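Local coordinates for protein catalase-3 (Neurospora crassa, PDB 4AJ9) that breaks down hydrogen peroxide to water and oxygen with a bound heme, probably protecting the fungal cell from its toxic effects, at residues 317-320 with 321-325; 201-204 with 205-208; 258-261 with 262-266; 244-247 with 248-252. All blocks are in the same frame, centred on the assembly; numbering follows the deposited sequence.

Contact 1: residues 317-320 with 321-325; sequences MNYF and AETEQ
Asn318 caps the short helix 319-324 and Glu322 grips its backbone N: OD1 of Asn318, the N-cap residue, accepts from Ala321 N at 2.9 Å and in the carbonyl plane. Glu322 reaches back past the cap. Its OE2 takes Met317 N at 2.8 Å on the syn side and Asn318 N at 3.1 Å on the anti side, each 33° out of the carboxylate plane and from the same face. With CG beside its own backbone N (chi1 -62°) and the chain extended beyond, Glu322 runs over Asn318 O to these two amides. Its other partners lie outside, a salt bridge from OE2 to Arg3 and a hydrogen bond from OE1 to His72; an alanine here would probably leave both amides and Arg3 without their acceptor and let the residues before the helix shift. On the next turn Thr323 lays CB over the Tyr319 ring centre, a CH-pi contact of 3.8 Å to the centroid. Phe320 meets Gln325 CG off-centre, while Gln325 NE2 bonds to Ala321 O and to Gln387 of the second subunit. Tyr319 OH accepts from a water at 2.8 Å and bonds to Gly68 O; that water donates to Glu324 OE1 at 2.7 Å.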
loop_
_atom_site.group_PDB
_atom_site.type_symbol
_atom_site.label_atom_id
_atom_site.label_comp_id
_atom_site.label_asym_id
_atom_site.label_seq_id
_atom_site.Cartn_x
_atom_site.Cartn_y
_atom_site.Cartn_z
ATOM N N MET C 317 -0.712 -8.536 -25.311
ATOM C CA MET C 317 0.678 -8.229 -25.628
ATOM C C MET C 317 1.552 -8.388 -24.382
ATOM O O MET C 317 2.639 -8.964 -24.444
ATOM C CB MET C 317 0.795 -6.810 -26.196
ATOM C CG MET C 317 2.227 -6.382 -26.522
ATOM S SD MET C 317 2.310 -4.735 -27.277
ATOM C CE MET C 317 1.778 -5.124 -28.951
ATOM N N ASN C 318 1.074 -7.857 -23.257
ATOM C CA ASN C 318 1.704 -8.095 -21.961
ATOM C C ASN C 318 0.683 -8.696 -20.987
ATOM O O ASN C 318 -0.303 -8.050 -20.632
ATOM C CB ASN C 318 2.288 -6.792 -21.391
ATOM C CG ASN C 318 3.085 -7.013 -20.106
ATOM O OD1 ASN C 318 2.563 -6.866 -19.004
ATOM N ND2 ASN C 318 4.359 -7.352 -20.252
ATOM N N TYR C 319 0.929 -9.926 -20.559
ATOM C CA TYR C 319 -0.001 -10.644 -19.690
ATOM C C TYR C 319 -0.274 -9.908 -18.379
ATOM O O TYR C 319 -1.428 -9.800 -17.944
ATOM C CB TYR C 319 0.551 -12.050 -19.412
ATOM C CG TYR C 319 -0.283 -12.888 -18.479
ATOM C CD1 TYR C 319 -0.208 -12.713 -17.097
ATOM C CD2 TYR C 319 -1.119 -13.878 -18.969
ATOM C CE1 TYR C 319 -0.967 -13.488 -16.241
ATOM C CE2 TYR C 319 -1.871 -14.666 -18.118
ATOM C CZ TYR C 319 -1.797 -14.461 -16.758
ATOM O OH TYR C 319 -2.550 -15.245 -15.913
ATOM N N PHE C 320 0.784 -9.406 -17.739
ATOM C CA PHE C 320 0.603 -8.725 -16.459
ATOM C C PHE C 320 -0.257 -7.471 -16.600
ATOM O O PHE C 320 -1.193 -7.262 -15.823
ATOM C CB PHE C 320 1.940 -8.353 -15.797
ATOM C CG PHE C 320 1.772 -7.516 -14.541
ATOM C CD1 PHE C 320 1.658 -6.139 -14.627
ATOM C CD2 PHE C 320 1.707 -8.112 -13.286
ATOM C CE1 PHE C 320 1.493 -5.364 -13.493
ATOM C CE2 PHE C 320 1.544 -7.335 -12.142
ATOM C CZ PHE C 320 1.437 -5.958 -12.256
ATOM N N ALA C 321 0.077 -6.627 -17.571
ATOM C CA ALA C 321 -0.615 -5.346 -17.739
ATOM C C ALA C 321 -2.089 -5.555 -18.048
ATOM O O ALA C 321 -2.940 -4.764 -17.644
ATOM C CB ALA C 321 0.033 -4.531 -18.855
ATOM N N GLU C 322 -2.370 -6.624 -18.780
ATOM C CA GLU C 322 -3.717 -6.906 -19.262
ATOM C C GLU C 322 -4.447 -7.944 -18.414
ATOM O O GLU C 322 -5.339 -7.595 -17.626
ATOM C CB GLU C 322 -3.664 -7.312 -20.744
ATOM C CG GLU C 322 -3.114 -6.204 -21.616
ATOM C CD GLU C 322 -2.923 -6.605 -23.073
ATOM O OE1 GLU C 322 -3.926 -6.937 -23.745
ATOM O OE2 GLU C 322 -1.764 -6.573 -23.543
ATOM N N THR C 323 -4.058 -9.211 -18.559
ATOM C CA THR C 323 -4.725 -10.301 -17.860
ATOM C C THR C 323 -4.627 -10.203 -16.329
ATOM O O THR C 323 -5.639 -10.304 -15.635
ATOM C CB THR C 323 -4.203 -11.671 -18.327
ATOM O OG1 THR C 323 -4.355 -11.786 -19.755
ATOM C CG2 THR C 323 -4.982 -12.798 -17.642
ATOM N N GLU C 324 -3.421 -10.027 -15.795
ATOM C CA GLU C 324 -3.274 -9.997 -14.335
ATOM C C GLU C 324 -3.952 -8.780 -13.696
ATOM O O GLU C 324 -4.598 -8.899 -12.650
ATOM C CB GLU C 324 -1.798 -10.050 -13.913
ATOM C CG GLU C 324 -1.607 -10.231 -12.403
ATOM C CD GLU C 324 -2.067 -11.601 -11.909
ATOM O OE1 GLU C 324 -2.199 -12.518 -12.751
ATOM O OE2 GLU C 324 -2.280 -11.766 -10.681
ATOM N N GLN C 325 -3.808 -7.615 -14.327
ATOM C CA GLN C 325 -4.332 -6.377 -13.770
ATOM C C GLN C 325 -5.834 -6.153 -13.977
ATOM O O GLN C 325 -6.433 -5.387 -13.245
ATOM C CB GLN C 325 -3.558 -5.157 -14.284
ATOM C CG GLN C 325 -2.162 -5.011 -13.685
ATOM C CD GLN C 325 -1.556 -3.620 -13.888
ATOM O OE1 GLN C 325 -1.050 -3.009 -12.944
ATOM N NE2 GLN C 325 -1.581 -3.132 -15.120
HETATM O O HOH W 1 -4.111 -13.680 -14.173
#

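Contact 2: residues 201-204 with 205-208; sequences RSYR and HMDG
Ser202 and His205 form a local side-chain contact within a tight turn of the buried loop that leads from helix 187-193 to strand 208-209 of the catalase domain. The turn is evident from the backbone, where His205 N donates to Ser202 O at 3.1 Å; the donor stands above the carbonyl plane, 71° out of it. A weak bond from Met206 N to Tyr203 O follows. Ser202 OG sits between its backbone N and carbonyl carbon (chi1 85°), and from there meets His205 ND1 at 2.7 Å, at the ring edge and near its plane. The same OG takes a weak bond from Arg204 N. Beside the imidazole, Arg204 turns a guanidinium face to CE1 of His205, 3.7 Å from NH2, with the two planes 79° apart. Met206 bends at chi3 and brings CE to 4.2 Å from CD1 of Tyr203, whose ring also stacks with Phe103. Both arginines pair with Asp258, and Arg201 with Asp586 too. Either Ser202 OG or His205 ND1 could be the donor in their bond; the two flanking guanidinium groups may make a second proton on the imidazole less favourable, though the aspartates offset part of their charge.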
loop_
_atom_site.group_PDB
_atom_site.type_symbol
_atom_site.label_atom_id
_atom_site.label_comp_id
_atom_site.label_asym_id
_atom_site.label_seq_id
_atom_site.Cartn_x
_atom_site.Cartn_y
_atom_site.Cartn_z
ATOM N N ARG C 201 -11.610 -29.985 -21.057
ATOM C CA ARG C 201 -10.520 -30.143 -22.017
ATOM C C ARG C 201 -9.841 -28.806 -22.310
ATOM O O ARG C 201 -8.627 -28.752 -22.535
ATOM C CB ARG C 201 -11.058 -30.785 -23.304
ATOM C CG ARG C 201 -10.207 -30.553 -24.540
ATOM C CD ARG C 201 -8.786 -31.120 -24.392
ATOM N NE ARG C 201 -8.098 -30.999 -25.671
ATOM C CZ ARG C 201 -7.556 -29.869 -26.109
ATOM N NH1 ARG C 201 -7.586 -28.776 -25.352
ATOM N NH2 ARG C 201 -6.975 -29.833 -27.297
ATOM N N SER C 202 -10.613 -27.722 -22.293
ATOM C CA SER C 202 -10.039 -26.383 -22.459
ATOM C C SER C 202 -11.066 -25.329 -22.097
ATOM O O SER C 202 -12.240 -25.651 -21.899
ATOM C CB SER C 202 -9.588 -26.158 -23.898
ATOM O OG SER C 202 -10.673 -25.721 -24.703
ATOM N N TYR C 203 -10.624 -24.071 -22.011
ATOM C CA TYR C 203 -11.532 -22.948 -21.774
ATOM C C TYR C 203 -12.511 -22.874 -22.933
ATOM O O TYR C 203 -13.671 -22.496 -22.761
ATOM C CB TYR C 203 -10.763 -21.629 -21.722
ATOM C CG TYR C 203 -9.720 -21.505 -20.622
ATOM C CD1 TYR C 203 -9.888 -22.112 -19.382
ATOM C CD2 TYR C 203 -8.585 -20.725 -20.823
ATOM C CE1 TYR C 203 -8.907 -21.964 -18.369
ATOM C CE2 TYR C 203 -7.629 -20.578 -19.846
ATOM C CZ TYR C 203 -7.795 -21.185 -18.618
ATOM O OH TYR C 203 -6.806 -21.006 -17.670
ATOM N N ARG C 204 -12.027 -23.238 -24.117
ATOM C CA ARG C 204 -12.812 -23.139 -25.346
ATOM C C ARG C 204 -13.938 -24.164 -25.399
ATOM O O ARG C 204 -14.894 -24.006 -26.168
ATOM C CB ARG C 204 -11.906 -23.288 -26.570
ATOM C CG ARG C 204 -10.815 -22.231 -26.652
ATOM C CD ARG C 204 -9.902 -22.455 -27.845
ATOM N NE ARG C 204 -9.288 -23.778 -27.823
ATOM C CZ ARG C 204 -9.459 -24.710 -28.758
ATOM N NH1 ARG C 204 -10.228 -24.473 -29.814
ATOM N NH2 ARG C 204 -8.853 -25.885 -28.636
ATOM N N HIS C 205 -13.822 -25.205 -24.576
ATOM C CA HIS C 205 -14.809 -26.276 -24.526
ATOM C C HIS C 205 -15.645 -26.255 -23.246
ATOM O O HIS C 205 -16.039 -27.313 -22.746
ATOM C CB HIS C 205 -14.128 -27.634 -24.687
ATOM C CG HIS C 205 -13.461 -27.809 -26.017
ATOM N ND1 HIS C 205 -12.173 -27.387 -26.263
ATOM C CD2 HIS C 205 -13.914 -28.335 -27.180
ATOM C CE1 HIS C 205 -11.854 -27.657 -27.515
ATOM N NE2 HIS C 205 -12.897 -28.226 -28.097
ATOM N N MET C 206 -15.896 -25.051 -22.728
ATOM C CA MET C 206 -16.783 -24.832 -21.586
ATOM C C MET C 206 -17.978 -23.972 -21.982
ATOM O O MET C 206 -17.848 -23.055 -22.801
ATOM C CB MET C 206 -16.059 -24.073 -20.460
ATOM C CG MET C 206 -14.727 -24.656 -20.005
ATOM S SD MET C 206 -14.061 -23.772 -18.566
ATOM C CE MET C 206 -14.040 -22.080 -19.165
ATOM N N ASP C 207 -19.131 -24.237 -21.374
ATOM C CA ASP C 207 -20.214 -23.259 -21.382
ATOM C C ASP C 207 -19.959 -22.268 -20.252
ATOM O O ASP C 207 -19.133 -22.520 -19.383
ATOM C CB ASP C 207 -21.577 -23.929 -21.177
ATOM C CG ASP C 207 -22.124 -24.545 -22.455
ATOM O OD1 ASP C 207 -21.588 -24.249 -23.544
ATOM O OD2 ASP C 207 -23.089 -25.321 -22.360
ATOM N N GLY C 208 -20.661 -21.141 -20.265
ATOM C CA GLY C 208 -20.535 -20.171 -19.192
ATOM C C GLY C 208 -21.889 -19.772 -18.638
ATOM O O GLY C 208 -22.893 -19.895 -19.334
#

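Contact 3: residues 258-261 with 262-266; sequences DLWD and AIESG
Trp260 and Glu264 lie alongside each other one turn apart on helix 254-264, pointing the same way, over the backbone bond from Glu264 N to Trp260 O (2.9 Å). Followed outward, Glu264 first sets CB 3.5 Å from Trp260 O. CG, turned beside the backbone N (chi1 -80°), then rests 3.5 Å from Trp260 NE1 and 3.6 Å from CD1, oblique to the indole. A bend at chi2 brings CD to 4.1 Å from NE1, and OE2 ends 4.0 Å from NE1, with carboxylate and ring planes 31° apart. The final polar partner of OE2 is Asn315 ND2, which also bonds to Trp260 O, so one amide group bridges the Glu264 carboxylate and the Trp260 carbonyl. An alanine in place of Trp260 would probably strip the packing from the Glu264 methylene, leave its carboxylate freer to turn away from Asn315, and open a gap beside Pro316 of this chain and Asn164 of the third subunit. On another side of the helix Leu259 CD1 packs against Ile263 CD1 at 3.9 Å. Asp261 O accepts from Ser265 N, while Asp261 OD2 is salt-bridged to Arg533. The chain then leaves the helix at Gly266, whose positive phi of 86° and two bonds back into the last turn define a Schellman motif, the classic C-terminal helix stop.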
loop_
_atom_site.group_PDB
_atom_site.type_symbol
_atom_site.label_atom_id
_atom_site.label_comp_id
_atom_site.label_asym_id
_atom_site.label_seq_id
_atom_site.Cartn_x
_atom_site.Cartn_y
_atom_site.Cartn_z
ATOM N N ASP C 258 -3.509 -23.689 -24.683
ATOM C CA ASP C 258 -4.538 -24.065 -25.663
ATOM C C ASP C 258 -5.237 -22.816 -26.224
ATOM O O ASP C 258 -5.414 -22.672 -27.430
ATOM C CB ASP C 258 -5.550 -25.042 -25.041
ATOM C CG ASP C 258 -6.816 -25.179 -25.861
ATOM O OD1 ASP C 258 -7.636 -24.230 -25.868
ATOM O OD2 ASP C 258 -6.997 -26.236 -26.505
ATOM N N LEU C 259 -5.620 -21.904 -25.342
ATOM C CA LEU C 259 -6.305 -20.680 -25.761
ATOM C C LEU C 259 -5.390 -19.803 -26.610
ATOM O O LEU C 259 -5.792 -19.277 -27.662
ATOM C CB LEU C 259 -6.761 -19.906 -24.520
ATOM C CG LEU C 259 -7.450 -18.567 -24.763
ATOM C CD1 LEU C 259 -8.704 -18.767 -25.583
ATOM C CD2 LEU C 259 -7.758 -17.897 -23.432
ATOM N N TRP C 260 -4.160 -19.630 -26.138
ATOM C CA TRP C 260 -3.178 -18.829 -26.853
ATOM C C TRP C 260 -2.988 -19.386 -28.254
ATOM O O TRP C 260 -2.954 -18.630 -29.223
ATOM C CB TRP C 260 -1.829 -18.840 -26.130
ATOM C CG TRP C 260 -0.835 -17.856 -26.695
ATOM C CD1 TRP C 260 0.044 -18.061 -27.728
ATOM C CD2 TRP C 260 -0.625 -16.506 -26.256
ATOM N NE1 TRP C 260 0.782 -16.913 -27.957
ATOM C CE2 TRP C 260 0.388 -15.949 -27.065
ATOM C CE3 TRP C 260 -1.204 -15.713 -25.258
ATOM C CZ2 TRP C 260 0.843 -14.637 -26.897
ATOM C CZ3 TRP C 260 -0.739 -14.409 -25.091
ATOM C CH2 TRP C 260 0.264 -13.887 -25.911
ATOM N N ASP C 261 -2.851 -20.708 -28.350
ATOM C CA ASP C 261 -2.541 -21.361 -29.625
ATOM C C ASP C 261 -3.705 -21.249 -30.601
ATOM O O ASP C 261 -3.509 -21.004 -31.794
ATOM C CB ASP C 261 -2.194 -22.852 -29.434
ATOM C CG ASP C 261 -0.799 -23.077 -28.880
ATOM O OD1 ASP C 261 0.020 -22.134 -28.861
ATOM O OD2 ASP C 261 -0.519 -24.220 -28.474
ATOM N N ALA C 262 -4.916 -21.459 -30.092
ATOM C CA ALA C 262 -6.109 -21.391 -30.922
ATOM C C ALA C 262 -6.197 -20.009 -31.551
ATOM O O ALA C 262 -6.467 -19.870 -32.744
ATOM C CB ALA C 262 -7.358 -21.698 -30.093
ATOM N N ILE C 263 -5.943 -18.982 -30.747
ATOM C CA ILE C 263 -6.019 -17.613 -31.236
ATOM C C ILE C 263 -4.892 -17.270 -32.214
ATOM O O ILE C 263 -5.128 -16.635 -33.248
ATOM C CB ILE C 263 -6.071 -16.604 -30.064
ATOM C CG1 ILE C 263 -7.400 -16.760 -29.319
ATOM C CG2 ILE C 263 -5.882 -15.174 -30.571
ATOM C CD1 ILE C 263 -7.505 -15.949 -28.029
ATOM N N GLU C 264 -3.673 -17.695 -31.900
ATOM C CA GLU C 264 -2.537 -17.393 -32.768
ATOM C C GLU C 264 -2.712 -18.052 -34.127
ATOM O O GLU C 264 -2.305 -17.500 -35.145
ATOM C CB GLU C 264 -1.222 -17.862 -32.147
ATOM C CG GLU C 264 -0.654 -16.931 -31.097
ATOM C CD GLU C 264 -0.431 -15.526 -31.629
ATOM O OE1 GLU C 264 -0.078 -15.392 -32.826
ATOM O OE2 GLU C 264 -0.610 -14.561 -30.847
ATOM N N SER C 265 -3.320 -19.233 -34.138
ATOM C CA SER C 265 -3.411 -20.030 -35.359
ATOM C C SER C 265 -4.584 -19.611 -36.244
ATOM O O SER C 265 -4.797 -20.173 -37.322
ATOM C CB SER C 265 -3.505 -21.517 -35.019
ATOM O OG SER C 265 -4.732 -21.818 -34.381
ATOM N N GLY C 266 -5.349 -18.634 -35.776
ATOM C CA GLY C 266 -6.454 -18.102 -36.544
ATOM C C GLY C 266 -7.716 -18.906 -36.323
ATOM O O GLY C 266 -8.662 -18.811 -37.097
#

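Contact 4: residues 244-247 with 248-252; sequences AQVL and AGKNA
Val246 O receives Lys250 N at 2.8 Å with a C=O...donor angle of 161°, Leu247 O receives Asn251 N at 2.7 Å, and Ala248 N donates to Ala244 O at 3.0 Å, so i to i+4 bonds hold these three amides at the end of helix 241-250. Gly249 N breaks the pattern, turning to Val246 O in a weak i to i+3 bond. Along the helix flank Val246 and Lys250 lie side by side, CG1 of the valine touching CG of the lysine at 3.7 Å. A bend at chi2 (-82°) then turns the rest of the lysine chain away from the valine, straight to NZ. Leu247, with CG anti to the backbone N, brings CD1 to 4.0 Å from both CB and O of Asn251. There the chain drops out of helical geometry, and Asn251 OD1 accepts from Asp253 N just downstream. Gln245 OE1 bonds to Lys250 NZ of the third subunit, and Lys250 NZ to Gln245 OE1 of that subunit, while Ala248 packs on its Gly249. Lys250 is thus divided: its CG packs on Val246 while its ammonium bonds a neutral amide across the interface, where the reciprocal pairing implies that two copies of this helix meet.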
loop_
_atom_site.group_PDB
_atom_site.type_symbol
_atom_site.label_atom_id
_atom_site.label_comp_id
_atom_site.label_asym_id
_atom_site.label_seq_id
_atom_site.Cartn_x
_atom_site.Cartn_y
_atom_site.Cartn_z
ATOM N N ALA C 244 -5.989 -35.859 -16.177
ATOM C CA ALA C 244 -5.834 -34.502 -15.649
ATOM C C ALA C 244 -4.705 -34.406 -14.627
ATOM O O ALA C 244 -4.014 -33.389 -14.553
ATOM C CB ALA C 244 -7.145 -34.014 -15.035
ATOM N N GLN C 245 -4.505 -35.472 -13.858
ATOM C CA GLN C 245 -3.458 -35.488 -12.838
ATOM C C GLN C 245 -2.056 -35.496 -13.435
ATOM O O GLN C 245 -1.188 -34.755 -12.993
ATOM C CB GLN C 245 -3.616 -36.689 -11.921
ATOM C CG GLN C 245 -4.779 -36.600 -10.971
ATOM C CD GLN C 245 -4.624 -37.583 -9.847
ATOM O OE1 GLN C 245 -4.600 -38.788 -10.072
ATOM N NE2 GLN C 245 -4.469 -37.076 -8.630
ATOM N N VAL C 246 -1.831 -36.352 -14.423
ATOM C CA VAL C 246 -0.533 -36.396 -15.086
ATOM C C VAL C 246 -0.289 -35.082 -15.817
ATOM O O VAL C 246 0.820 -34.541 -15.812
ATOM C CB VAL C 246 -0.448 -37.582 -16.063
ATOM C CG1 VAL C 246 0.803 -37.480 -16.916
ATOM C CG2 VAL C 246 -0.494 -38.907 -15.284
ATOM N N LEU C 247 -1.341 -34.557 -16.426
ATOM C CA LEU C 247 -1.250 -33.312 -17.188
ATOM C C LEU C 247 -0.860 -32.126 -16.311
ATOM O O LEU C 247 -0.134 -31.237 -16.759
ATOM C CB LEU C 247 -2.574 -33.033 -17.904
ATOM C CG LEU C 247 -2.694 -31.854 -18.875
ATOM C CD1 LEU C 247 -1.446 -31.696 -19.745
ATOM C CD2 LEU C 247 -3.946 -32.033 -19.728
ATOM N N ALA C 248 -1.337 -32.115 -15.065
ATOM C CA ALA C 248 -0.980 -31.063 -14.109
ATOM C C ALA C 248 0.540 -30.982 -13.961
ATOM O O ALA C 248 1.102 -29.893 -13.818
ATOM C CB ALA C 248 -1.623 -31.334 -12.749
ATOM N N GLY C 249 1.193 -32.142 -13.985
ATOM C CA GLY C 249 2.639 -32.218 -13.860
ATOM C C GLY C 249 3.356 -32.002 -15.175
ATOM O O GLY C 249 4.333 -31.262 -15.245
ATOM N N LYS C 250 2.858 -32.631 -16.237
ATOM C CA LYS C 250 3.490 -32.529 -17.553
ATOM C C LYS C 250 3.320 -31.151 -18.221
ATOM O O LYS C 250 4.196 -30.707 -18.965
ATOM C CB LYS C 250 2.960 -33.639 -18.476
ATOM C CG LYS C 250 3.321 -35.049 -18.010
ATOM C CD LYS C 250 4.754 -35.415 -18.438
ATOM C CE LYS C 250 5.180 -36.786 -17.908
ATOM N NZ LYS C 250 6.564 -37.182 -18.358
ATOM N N ASN C 251 2.195 -30.479 -17.972
ATOM C CA ASN C 251 1.992 -29.128 -18.508
ATOM C C ASN C 251 0.970 -28.310 -17.711
ATOM O O ASN C 251 -0.216 -28.279 -18.031
ATOM C CB ASN C 251 1.608 -29.156 -19.992
ATOM C CG ASN C 251 1.563 -27.760 -20.608
ATOM O OD1 ASN C 251 1.886 -26.771 -19.945
ATOM N ND2 ASN C 251 1.169 -27.673 -21.881
ATOM N N ALA C 252 1.444 -27.643 -16.669
ATOM C CA ALA C 252 0.577 -26.863 -15.813
ATOM C C ALA C 252 -0.134 -25.764 -16.609
ATOM O O ALA C 252 -1.152 -25.231 -16.171
ATOM C CB ALA C 252 1.388 -26.262 -14.669
#

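Overall arrangement
Contacts 2 and 3 are directly joined. Asp258 at the start of contact 3 holds both arginines of contact 2, Arg204 NE to OD1 at 2.6 Å and Arg201 NH1 to OD2 at 2.9 Å, while Arg204 CD packs on Ala262 CB. Contact 4, on the preceding helix 241-250, stays about 7 Å from contact 3 at the nearest atoms, and contact 1 about 5 Å from contact 3 by the same measure. All four belong to the heme-binding catalase part of the chain. The side chain of Thr323 in contact 1 lies about 7 Å from a bound heme, and that of Met206 in contact 2 about 9 Å from a bound heme; that methionine is also about 8 Å from the predicted active-site Asn138. Contacts 1, 3 and 4 reach the third subunit.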